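Long-range contact in actibind (Aspergillus niger, PDB 3D3Z), which cleaves RNA as a T2-family ribonuclease, probably without base specificity but with a preference for adenylic acid: residues Q82-W95 and E134-K148. Sequence-based numbering, arbitrary orientation.
With NAG (2-acetamido-2-deoxy-beta-D-glucopyranose), chain C; EDO (1,2-ethanediol), chain F.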
ATOM      1  N   GLN A  82      -3.923  10.731 -19.017  1.00 21.85           N
ATOM      2  CA  GLN A  82      -4.684  11.456 -18.027  1.00 21.50           C
ATOM      3  C   GLN A  82      -3.915  12.627 -17.472  1.00 21.34           C
ATOM      4  O   GLN A  82      -4.382  13.268 -16.534  1.00 20.39           O
ATOM      5  CB  GLN A  82      -5.154  10.510 -16.916  1.00 21.41           C
ATOM      6  CG  GLN A  82      -6.046   9.423 -17.434  1.00 20.78           C
ATOM      7  CD  GLN A  82      -6.422   8.349 -16.423  1.00 21.11           C
ATOM      8  OE1 GLN A  82      -6.145   8.456 -15.235  1.00 22.93           O
ATOM      9  NE2 GLN A  82      -7.034   7.283 -16.911  1.00 16.35           N
ATOM     10  N   ASN A  83      -2.766  12.921 -18.086  1.00 21.24           N
ATOM     11  CA  ASN A  83      -1.870  13.999 -17.683  1.00 22.52           C
ATOM     12  C   ASN A  83      -1.358  13.878 -16.250  1.00 22.49           C
ATOM     13  O   ASN A  83      -1.126  14.894 -15.577  1.00 23.96           O
ATOM     14  CB  ASN A  83      -2.531  15.340 -17.943  1.00 24.15           C
ATOM     15  CG  ASN A  83      -3.233  15.352 -19.305  1.00 26.42           C
ATOM     16  OD1 ASN A  83      -2.605  15.007 -20.320  1.00 26.51           O
ATOM     17  ND2 ASN A  83      -4.564  15.613 -19.297  1.00 29.69           N
ATOM     18  N   ARG A  84      -1.210  12.646 -15.761  1.00 21.58           N
ATOM     19  CA  ARG A  84      -0.740  12.440 -14.379  1.00 21.12           C
ATOM     20  C   ARG A  84       0.763  12.252 -14.379  1.00 20.94           C
ATOM     21  O   ARG A  84       1.319  11.222 -13.916  1.00 19.21           O
ATOM     22  CB  ARG A  84      -1.449  11.259 -13.743  1.00 21.11           C
ATOM     23  CG  ARG A  84      -2.966  11.360 -13.841  1.00 20.45           C
ATOM     24  CD  ARG A  84      -3.588  10.366 -12.948  1.00 19.61           C
ATOM     25  NE  ARG A  84      -4.982  10.079 -13.237  1.00 23.21           N
ATOM     26  CZ  ARG A  84      -5.984  10.163 -12.371  1.00 19.24           C
ATOM     27  NH1 ARG A  84      -5.774  10.587 -11.143  1.00 23.05           N
ATOM     28  NH2 ARG A  84      -7.205   9.822 -12.761  1.00 24.10           N
ATOM     29  N   THR A  85       1.418  13.279 -14.909  1.00 21.41           N
ATOM     30  CA  THR A  85       2.866  13.294 -15.151  1.00 21.57           C
ATOM     31  C   THR A  85       3.683  13.358 -13.842  1.00 21.52           C
ATOM     32  O   THR A  85       4.726  12.691 -13.734  1.00 21.16           O
ATOM     33  CB  THR A  85       3.262  14.425 -16.157  1.00 22.38           C
ATOM     34  OG1 THR A  85       2.810  15.689 -15.662  1.00 24.48           O
ATOM     35  CG2 THR A  85       2.680  14.160 -17.545  1.00 21.56           C
ATOM     36  N   GLU A  86       3.241  14.132 -12.855  0.60 20.82           N
ATOM     37  CA  GLU A  86       3.950  14.168 -11.577  0.60 21.25           C
ATOM     38  C   GLU A  86       3.785  12.851 -10.822  0.60 20.63           C
ATOM     39  O   GLU A  86       4.720  12.395 -10.151  0.60 18.38           O
ATOM     40  CB  GLU A  86       3.509  15.336 -10.690  0.60 22.19           C
ATOM     41  CG  GLU A  86       3.885  16.700 -11.238  0.60 24.49           C
ATOM     42  CD  GLU A  86       5.300  17.148 -10.940  0.60 25.68           C
ATOM     43  OE1 GLU A  86       6.266  16.341 -10.947  0.60 25.75           O
ATOM     44  OE2 GLU A  86       5.430  18.388 -10.741  0.60 29.86           O
ATOM     45  N   LEU A  87       2.597  12.247 -10.928  1.00 19.91           N
ATOM     46  CA  LEU A  87       2.353  10.959 -10.339  1.00 20.64           C
ATOM     47  C   LEU A  87       3.234   9.868 -10.941  1.00 19.33           C
ATOM     48  O   LEU A  87       3.822   9.089 -10.192  1.00 16.70           O
ATOM     49  CB  LEU A  87       0.878  10.543 -10.496  1.00 18.43           C
ATOM     50  CG  LEU A  87       0.425   9.135 -10.094  1.00 19.39           C
ATOM     51  CD1 LEU A  87       0.585   8.931  -8.558  1.00 15.83           C
ATOM     52  CD2 LEU A  87      -0.996   8.952 -10.483  1.00 17.76           C
ATOM     53  N   LEU A  88       3.323   9.820 -12.284  1.00 19.27           N
ATOM     54  CA  LEU A  88       4.160   8.836 -12.916  1.00 20.62           C
ATOM     55  C   LEU A  88       5.653   9.005 -12.517  1.00 19.80           C
ATOM     56  O   LEU A  88       6.302   8.018 -12.224  1.00 18.43           O
ATOM     57  CB  LEU A  88       3.972   8.840 -14.436  1.00 19.94           C
ATOM     58  CG  LEU A  88       4.687   7.854 -15.354  1.00 22.38           C
ATOM     59  CD1 LEU A  88       4.447   6.364 -15.055  1.00 22.92           C
ATOM     60  CD2 LEU A  88       4.244   8.184 -16.837  1.00 23.35           C
ATOM     61  N   SER A  89       6.149  10.241 -12.462  1.00 19.98           N
ATOM     62  CA  SER A  89       7.518  10.568 -12.018  1.00 20.26           C
ATOM     63  C   SER A  89       7.755  10.082 -10.571  1.00 19.56           C
ATOM     64  O   SER A  89       8.768   9.417 -10.262  1.00 19.61           O
ATOM     65  CB  SER A  89       7.735  12.085 -12.048  1.00 20.77           C
ATOM     66  OG  SER A  89       7.775  12.575 -13.371  1.00 26.29           O
ATOM     67  N   TYR A  90       6.793  10.395  -9.717  1.00 19.24           N
ATOM     68  CA  TYR A  90       6.811   9.933  -8.357  1.00 18.92           C
ATOM     69  C   TYR A  90       6.784   8.368  -8.278  1.00 17.49           C
ATOM     70  O   TYR A  90       7.507   7.771  -7.465  1.00 17.87           O
ATOM     71  CB  TYR A  90       5.674  10.559  -7.543  1.00 18.90           C
ATOM     72  CG  TYR A  90       5.681  10.194  -6.067  1.00 17.34           C
ATOM     73  CD1 TYR A  90       6.171  11.078  -5.115  1.00 18.43           C
ATOM     74  CD2 TYR A  90       5.123   8.987  -5.616  1.00 19.76           C
ATOM     75  CE1 TYR A  90       6.191  10.742  -3.763  1.00 19.57           C
ATOM     76  CE2 TYR A  90       5.161   8.623  -4.258  1.00 17.17           C
ATOM     77  CZ  TYR A  90       5.685   9.523  -3.352  1.00 18.30           C
ATOM     78  OH  TYR A  90       5.702   9.228  -2.023  1.00 22.12           O
ATOM     79  N   MET A  91       5.959   7.703  -9.083  1.00 17.42           N
ATOM     80  CA  MET A  91       5.962   6.266  -9.083  1.00 17.52           C
ATOM     81  C   MET A  91       7.280   5.618  -9.506  1.00 17.23           C
ATOM     82  O   MET A  91       7.689   4.541  -8.965  1.00 16.49           O
ATOM     83  CB  MET A  91       4.811   5.727  -9.916  1.00 15.62           C
ATOM     84  CG  MET A  91       3.432   6.029  -9.321  1.00 16.77           C
ATOM     85  SD  MET A  91       2.108   5.675 -10.480  1.00 17.11           S
ATOM     86  CE  MET A  91       2.523   4.018 -11.112  1.00 18.54           C
ATOM     87  N   LYS A  92       7.942   6.218 -10.494  1.00 17.11           N
ATOM     88  CA  LYS A  92       9.268   5.778 -10.861  1.00 18.67           C
ATOM     89  C   LYS A  92      10.274   5.819  -9.699  1.00 17.67           C
ATOM     90  O   LYS A  92      11.117   4.929  -9.567  1.00 17.69           O
ATOM     91  CB  LYS A  92       9.781   6.630 -12.012  1.00 18.52           C
ATOM     92  CG  LYS A  92       9.101   6.309 -13.319  1.00 20.51           C
ATOM     93  CD  LYS A  92       9.547   7.288 -14.405  1.00 21.93           C
ATOM     94  CE  LYS A  92       8.836   7.108 -15.760  1.00 25.97           C
ATOM     95  NZ  LYS A  92       8.799   8.344 -16.647  1.00 27.88           N
ATOM     96  N   GLU A  93      10.142   6.827  -8.840  1.00 18.39           N
ATOM     97  CA  GLU A  93      11.019   7.029  -7.695  1.00 17.96           C
ATOM     98  C   GLU A  93      10.653   6.150  -6.468  1.00 17.85           C
ATOM     99  O   GLU A  93      11.518   5.472  -5.912  1.00 16.50           O
ATOM    100  CB  GLU A  93      11.034   8.522  -7.317  1.00 18.60           C
ATOM    101  CG  GLU A  93      11.783   8.820  -6.042  1.00 18.28           C
ATOM    102  CD  GLU A  93      13.268   8.420  -6.060  1.00 19.92           C
ATOM    103  OE1 GLU A  93      13.809   8.112  -7.111  1.00 20.65           O
ATOM    104  OE2 GLU A  93      13.851   8.370  -4.997  1.00 17.56           O
ATOM    105  N   TYR A  94       9.359   6.123  -6.147  1.00 16.44           N
ATOM    106  CA  TYR A  94       8.846   5.567  -4.902  1.00 17.07           C
ATOM    107  C   TYR A  94       8.031   4.289  -5.059  1.00 16.85           C
ATOM    108  O   TYR A  94       7.772   3.658  -4.071  1.00 16.97           O
ATOM    109  CB  TYR A  94       8.087   6.622  -4.075  1.00 18.20           C
ATOM    110  CG  TYR A  94       8.929   7.748  -3.489  1.00 19.45           C
ATOM    111  CD1 TYR A  94       9.629   7.582  -2.307  1.00 21.15           C
ATOM    112  CD2 TYR A  94       8.944   9.010  -4.070  1.00 16.50           C
ATOM    113  CE1 TYR A  94      10.376   8.623  -1.776  1.00 20.15           C
ATOM    114  CE2 TYR A  94       9.720  10.030  -3.564  1.00 16.28           C
ATOM    115  CZ  TYR A  94      10.423   9.834  -2.410  1.00 17.99           C
ATOM    116  OH  TYR A  94      11.200  10.844  -1.884  1.00 18.73           O
ATOM    117  N   TRP A  95       7.704   3.902  -6.292  1.00 15.55           N
ATOM    118  CA  TRP A  95       7.054   2.631  -6.579  1.00 16.32           C
ATOM    119  C   TRP A  95       7.880   1.836  -7.628  1.00 16.68           C
ATOM    120  O   TRP A  95       7.353   1.181  -8.544  1.00 17.39           O
ATOM    121  CB  TRP A  95       5.648   2.896  -7.038  1.00 14.71           C
ATOM    122  CG  TRP A  95       4.729   1.762  -6.910  1.00 13.68           C
ATOM    123  CD1 TRP A  95       5.036   0.433  -6.855  1.00 14.95           C
ATOM    124  CD2 TRP A  95       3.301   1.845  -6.851  1.00 15.20           C
ATOM    125  NE1 TRP A  95       3.907  -0.322  -6.742  1.00 12.41           N
ATOM    126  CE2 TRP A  95       2.821   0.514  -6.757  1.00 12.00           C
ATOM    127  CE3 TRP A  95       2.375   2.923  -6.890  1.00 14.15           C
ATOM    128  CZ2 TRP A  95       1.442   0.223  -6.644  1.00 13.90           C
ATOM    129  CZ3 TRP A  95       0.996   2.629  -6.761  1.00 15.35           C
ATOM    130  CH2 TRP A  95       0.560   1.293  -6.708  1.00 15.95           C
ATOM    131  N   GLU A 134     -10.534   6.041 -15.795  1.00 16.89           N
ATOM    132  CA  GLU A 134     -10.358   7.097 -14.805  1.00 16.54           C
ATOM    133  C   GLU A 134      -9.974   6.472 -13.463  1.00 15.99           C
ATOM    134  O   GLU A 134      -9.109   7.013 -12.756  1.00 15.89           O
ATOM    135  CB  GLU A 134     -11.612   7.969 -14.577  1.00 14.92           C
ATOM    136  CG  GLU A 134     -11.411   9.057 -13.581  1.00 16.45           C
ATOM    137  CD  GLU A 134     -12.606  10.015 -13.502  1.00 16.00           C
ATOM    138  OE1 GLU A 134     -13.641   9.755 -14.195  1.00 18.49           O
ATOM    139  OE2 GLU A 134     -12.469  10.974 -12.715  1.00 17.04           O
ATOM    140  N   GLU A 135     -10.635   5.367 -13.121  1.00 16.01           N
ATOM    141  CA  GLU A 135     -10.396   4.710 -11.819  1.00 16.71           C
ATOM    142  C   GLU A 135      -8.996   4.082 -11.636  1.00 17.18           C
ATOM    143  O   GLU A 135      -8.542   3.907 -10.496  1.00 17.67           O
ATOM    144  CB  GLU A 135     -11.501   3.706 -11.487  1.00 15.80           C
ATOM    145  CG  GLU A 135     -11.416   2.244 -12.036  1.00 18.37           C
ATOM    146  CD  GLU A 135     -11.597   2.110 -13.516  1.00 19.87           C
ATOM    147  OE1 GLU A 135     -11.645   3.167 -14.220  1.00 21.03           O
ATOM    148  OE2 GLU A 135     -11.739   0.943 -13.999  1.00 20.35           O
ATOM    149  N   VAL A 136      -8.347   3.755 -12.757  1.00 17.24           N
ATOM    150  CA  VAL A 136      -6.974   3.250 -12.771  1.00 17.54           C
ATOM    151  C   VAL A 136      -6.042   4.350 -12.283  1.00 17.30           C
ATOM    152  O   VAL A 136      -5.299   4.143 -11.367  1.00 17.16           O
ATOM    153  CB  VAL A 136      -6.591   2.691 -14.151  1.00 17.46           C
ATOM    154  CG1 VAL A 136      -5.110   2.173 -14.181  1.00 18.87           C
ATOM    155  CG2 VAL A 136      -7.509   1.583 -14.479  1.00 19.50           C
ATOM    156  N   GLY A 137      -6.116   5.533 -12.876  1.00 17.16           N
ATOM    157  CA  GLY A 137      -5.275   6.631 -12.430  1.00 17.22           C
ATOM    158  C   GLY A 137      -5.556   7.077 -11.003  1.00 16.98           C
ATOM    159  O   GLY A 137      -4.610   7.411 -10.251  1.00 16.40           O
ATOM    160  N   ASP A 138      -6.842   7.126 -10.639  1.00 16.25           N
ATOM    161  CA  ASP A 138      -7.223   7.523  -9.296  1.00 16.67           C
ATOM    162  C   ASP A 138      -6.644   6.548  -8.237  1.00 15.21           C
ATOM    163  O   ASP A 138      -6.284   6.977  -7.118  1.00 17.05           O
ATOM    164  CB  ASP A 138      -8.733   7.583  -9.122  1.00 17.78           C
ATOM    165  CG  ASP A 138      -9.377   8.838  -9.757  1.00 18.07           C
ATOM    166  OD1 ASP A 138      -8.681   9.781 -10.214  1.00 17.57           O
ATOM    167  OD2 ASP A 138     -10.614   8.820  -9.727  1.00 23.56           O
ATOM    168  N   PHE A 139      -6.638   5.257  -8.569  1.00 16.19           N
ATOM    169  CA  PHE A 139      -6.094   4.197  -7.718  1.00 16.01           C
ATOM    170  C   PHE A 139      -4.601   4.463  -7.441  1.00 16.14           C
ATOM    171  O   PHE A 139      -4.197   4.625  -6.280  1.00 16.48           O
ATOM    172  CB  PHE A 139      -6.353   2.816  -8.322  1.00 15.74           C
ATOM    173  CG  PHE A 139      -5.451   1.712  -7.726  1.00 15.15           C
ATOM    174  CD1 PHE A 139      -5.829   1.023  -6.577  1.00 16.73           C
ATOM    175  CD2 PHE A 139      -4.240   1.420  -8.286  1.00 16.66           C
ATOM    176  CE1 PHE A 139      -5.010   0.050  -6.042  1.00 14.64           C
ATOM    177  CE2 PHE A 139      -3.419   0.411  -7.773  1.00 16.08           C
ATOM    178  CZ  PHE A 139      -3.829  -0.265  -6.639  1.00 15.98           C
ATOM    179  N   PHE A 140      -3.814   4.671  -8.478  1.00 15.81           N
ATOM    180  CA  PHE A 140      -2.386   4.955  -8.335  1.00 15.48           C
ATOM    181  C   PHE A 140      -2.150   6.189  -7.521  1.00 16.41           C
ATOM    182  O   PHE A 140      -1.409   6.128  -6.549  1.00 16.40           O
ATOM    183  CB  PHE A 140      -1.715   4.999  -9.681  1.00 16.11           C
ATOM    184  CG  PHE A 140      -1.517   3.627 -10.239  1.00 14.80           C
ATOM    185  CD1 PHE A 140      -0.479   2.825  -9.757  1.00 16.17           C
ATOM    186  CD2 PHE A 140      -2.383   3.078 -11.160  1.00 14.15           C
ATOM    187  CE1 PHE A 140      -0.302   1.544 -10.166  1.00 17.76           C
ATOM    188  CE2 PHE A 140      -2.202   1.783 -11.589  1.00 16.21           C
ATOM    189  CZ  PHE A 140      -1.137   1.011 -11.092  1.00 17.73           C
ATOM    190  N   GLN A 141      -2.908   7.247  -7.806  1.00 15.51           N
ATOM    191  CA  GLN A 141      -2.915   8.448  -6.944  1.00 15.98           C
ATOM    192  C   GLN A 141      -3.247   8.167  -5.462  1.00 16.20           C
ATOM    193  O   GLN A 141      -2.544   8.651  -4.592  1.00 17.56           O
ATOM    194  CB  GLN A 141      -3.826   9.573  -7.505  1.00 16.85           C
ATOM    195  CG  GLN A 141      -3.586  10.913  -6.772  1.00 16.64           C
ATOM    196  CD  GLN A 141      -2.191  11.473  -6.935  1.00 20.01           C
ATOM    197  OE1 GLN A 141      -1.786  11.829  -8.040  1.00 22.43           O
ATOM    198  NE2 GLN A 141      -1.495  11.685  -5.824  1.00 18.60           N
ATOM    199  N   GLN A 142      -4.273   7.378  -5.200  1.00 16.46           N
ATOM    200  CA  GLN A 142      -4.727   7.056  -3.826  1.00 17.65           C
ATOM    201  C   GLN A 142      -3.616   6.289  -3.062  1.00 17.64           C
ATOM    202  O   GLN A 142      -3.307   6.596  -1.940  1.00 18.54           O
ATOM    203  CB  GLN A 142      -5.992   6.207  -3.914  1.00 18.10           C
ATOM    204  CG  GLN A 142      -6.647   5.869  -2.581  1.00 19.08           C
ATOM    205  CD  GLN A 142      -7.030   7.059  -1.755  1.00 24.92           C
ATOM    206  OE1 GLN A 142      -7.607   8.012  -2.265  1.00 25.20           O
ATOM    207  NE2 GLN A 142      -6.725   7.010  -0.478  1.00 24.84           N
ATOM    208  N   VAL A 143      -3.028   5.276  -3.708  1.00 17.27           N
ATOM    209  CA  VAL A 143      -1.915   4.490  -3.080  1.00 17.19           C
ATOM    210  C   VAL A 143      -0.807   5.440  -2.638  1.00 16.81           C
ATOM    211  O   VAL A 143      -0.330   5.452  -1.469  1.00 17.90           O
ATOM    212  CB  VAL A 143      -1.365   3.393  -4.035  1.00 15.29           C
ATOM    213  CG1 VAL A 143      -0.206   2.631  -3.323  1.00 16.27           C
ATOM    214  CG2 VAL A 143      -2.481   2.480  -4.454  1.00 13.42           C
ATOM    215  N   VAL A 144      -0.435   6.313  -3.552  1.00 17.41           N
ATOM    216  CA  VAL A 144       0.601   7.321  -3.306  1.00 18.14           C
ATOM    217  C   VAL A 144       0.214   8.242  -2.161  1.00 19.38           C
ATOM    218  O   VAL A 144       1.021   8.502  -1.243  1.00 17.62           O
ATOM    219  CB  VAL A 144       0.954   8.145  -4.595  1.00 18.21           C
ATOM    220  CG1 VAL A 144       1.726   9.474  -4.240  1.00 16.51           C
ATOM    221  CG2 VAL A 144       1.819   7.289  -5.582  1.00 18.38           C
ATOM    222  N   ASP A 145      -1.040   8.715  -2.186  1.00 19.13           N
ATOM    223  CA  ASP A 145      -1.507   9.619  -1.133  1.00 19.35           C
ATOM    224  C   ASP A 145      -1.393   8.968   0.266  1.00 19.46           C
ATOM    225  O   ASP A 145      -0.949   9.602   1.214  1.00 19.18           O
ATOM    226  CB  ASP A 145      -2.963  10.060  -1.373  1.00 18.85           C
ATOM    227  CG  ASP A 145      -3.112  11.019  -2.546  1.00 18.40           C
ATOM    228  OD1 ASP A 145      -2.117  11.598  -3.004  1.00 21.66           O
ATOM    229  OD2 ASP A 145      -4.260  11.215  -2.949  1.00 21.20           O
ATOM    230  N   LEU A 146      -1.799   7.718   0.363  1.00 19.72           N
ATOM    231  CA  LEU A 146      -1.753   6.979   1.648  1.00 20.26           C
ATOM    232  C   LEU A 146      -0.311   6.661   2.055  1.00 20.01           C
ATOM    233  O   LEU A 146       0.097   6.895   3.201  1.00 21.25           O
ATOM    234  CB  LEU A 146      -2.564   5.720   1.511  1.00 20.45           C
ATOM    235  CG  LEU A 146      -2.907   5.012   2.806  1.00 22.03           C
ATOM    236  CD1 LEU A 146      -3.748   5.896   3.748  1.00 23.62           C
ATOM    237  CD2 LEU A 146      -3.654   3.742   2.416  1.00 20.80           C
ATOM    238  N   PHE A 147       0.466   6.177   1.105  1.00 18.83           N
ATOM    239  CA  PHE A 147       1.908   5.946   1.350  1.00 19.16           C
ATOM    240  C   PHE A 147       2.602   7.162   1.933  1.00 19.03           C
ATOM    241  O   PHE A 147       3.411   7.043   2.882  1.00 19.74           O
ATOM    242  CB  PHE A 147       2.572   5.547   0.049  1.00 17.87           C
ATOM    243  CG  PHE A 147       4.067   5.420   0.127  1.00 17.28           C
ATOM    244  CD1 PHE A 147       4.663   4.335   0.726  1.00 18.83           C
ATOM    245  CD2 PHE A 147       4.861   6.336  -0.476  1.00 12.01           C
ATOM    246  CE1 PHE A 147       6.029   4.196   0.753  1.00 17.39           C
ATOM    247  CE2 PHE A 147       6.253   6.237  -0.466  1.00 17.72           C
ATOM    248  CZ  PHE A 147       6.857   5.129   0.180  1.00 16.74           C
ATOM    249  N   LYS A 148       2.307   8.351   1.387  1.00 19.77           N
ATOM    250  CA  LYS A 148       2.921   9.583   1.910  1.00 19.77           C
ATOM    251  C   LYS A 148       2.670   9.780   3.404  1.00 19.62           C
ATOM    252  O   LYS A 148       3.441  10.447   4.081  1.00 20.47           O
ATOM    253  CB  LYS A 148       2.459  10.818   1.144  1.00 19.48           C
ATOM    254  CG  LYS A 148       3.060  10.916  -0.236  1.00 20.28           C
ATOM    255  CD  LYS A 148       2.341  11.934  -1.032  1.00 21.36           C
ATOM    256  CE  LYS A 148       3.112  12.284  -2.224  1.00 21.17           C
ATOM    257  NZ  LYS A 148       2.540  13.479  -2.891  1.00 23.17           N
TER
HETATM  258  C1  NAG C 250      -5.240  15.555 -20.582  0.60 28.91           C
HETATM  259  C2  NAG C 250      -6.761  15.470 -20.398  0.60 27.67           C
HETATM  260  C3  NAG C 250      -7.489  15.437 -21.745  0.60 29.47           C
HETATM  261  C4  NAG C 250      -6.926  16.471 -22.741  0.60 31.41           C
HETATM  262  C5  NAG C 250      -5.395  16.515 -22.717  0.60 30.62           C
HETATM  263  C6  NAG C 250      -4.844  17.674 -23.541  0.60 31.10           C
HETATM  264  C7  NAG C 250      -7.385  14.517 -18.243  0.60 24.48           C
HETATM  265  C8  NAG C 250      -8.062  13.397 -17.513  0.60 21.90           C
HETATM  266  N2  NAG C 250      -7.123  14.354 -19.534  0.60 25.56           N
HETATM  267  O3  NAG C 250      -8.862  15.669 -21.498  0.60 29.67           O
HETATM  268  O4  NAG C 250      -7.335  16.186 -24.069  0.60 33.20           O
HETATM  269  O5  NAG C 250      -4.978  16.697 -21.388  0.60 28.00           O
HETATM  270  O6  NAG C 250      -5.141  18.883 -22.870  0.60 35.24           O
HETATM  271  O7  NAG C 250      -7.053  15.509 -17.624  0.60 24.43           O
HETATM  272  C1  EDO F 253      15.719   4.081  -8.737  1.00 29.89           C
HETATM  273  O1  EDO F 253      15.992   2.917  -7.932  1.00 30.05           O
HETATM  274  C2  EDO F 253      14.239   4.434  -8.590  1.00 26.44           C
HETATM  275  O2  EDO F 253      13.815   4.450  -7.215  1.00 26.80           O
HETATM  276  O   HOH W   1      -3.658  12.157 -10.202  1.00 32.56           O
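L87 sits as a knob in the hole made by G137, F140, Q141 and V144 on helix 134-147, its CD1 3.6 Å from V144 CG2. Helices 85-94 and 134-147 of this RNase T2 fold cross here at 54°, their axes 10.6 Å apart at closest approach. G137 lets the guanidinium of R84 lie flat on the backbone: G137 C sits over the centre of the group, 3.4 Å from R84 CZ. D138 OD1 and Q82 OE1 grip the group near its plane. D138 OD1 takes both end nitrogens, at 2.9 Å from R84 NH2 and more loosely from NH1, in a salt bridge whose carboxylate stands nearly upright to the guanidinium (81°), while D138 OD2 turns to Y127. Q82 OE1 receives NE and NH2 from the side, and Q82 NE2 hydrogen-bonds to Q133 O, so the residue just before glycosylated N83 steadies the arginine. A water is a further acceptor, linking R84 NH1 to Q141 OE1.

Toward the other end, Y90, with CG anti to its backbone N (chi1 -176°), slides past V144, Y90 CE2 3.5 Å from V144 CG1, and brings its hydroxyl to the edge of the F147 ring; K148 crosses the same tyrosine at a slant, its CG near the hydroxyl and its CE near Y90 CE1. On the inner side, the bend at the last torsion of M91 carries CE to F140 CD1, an oblique Met-aromatic contact. The indole of W95, which also meets F107 and W108 edge-to-face, packs near E111, a predicted active-site residue, which places this end of the contact beside the probable active site. W95 CZ3 touches V143 CG1 at 3.6 Å and F140 CD1 at 3.3 Å.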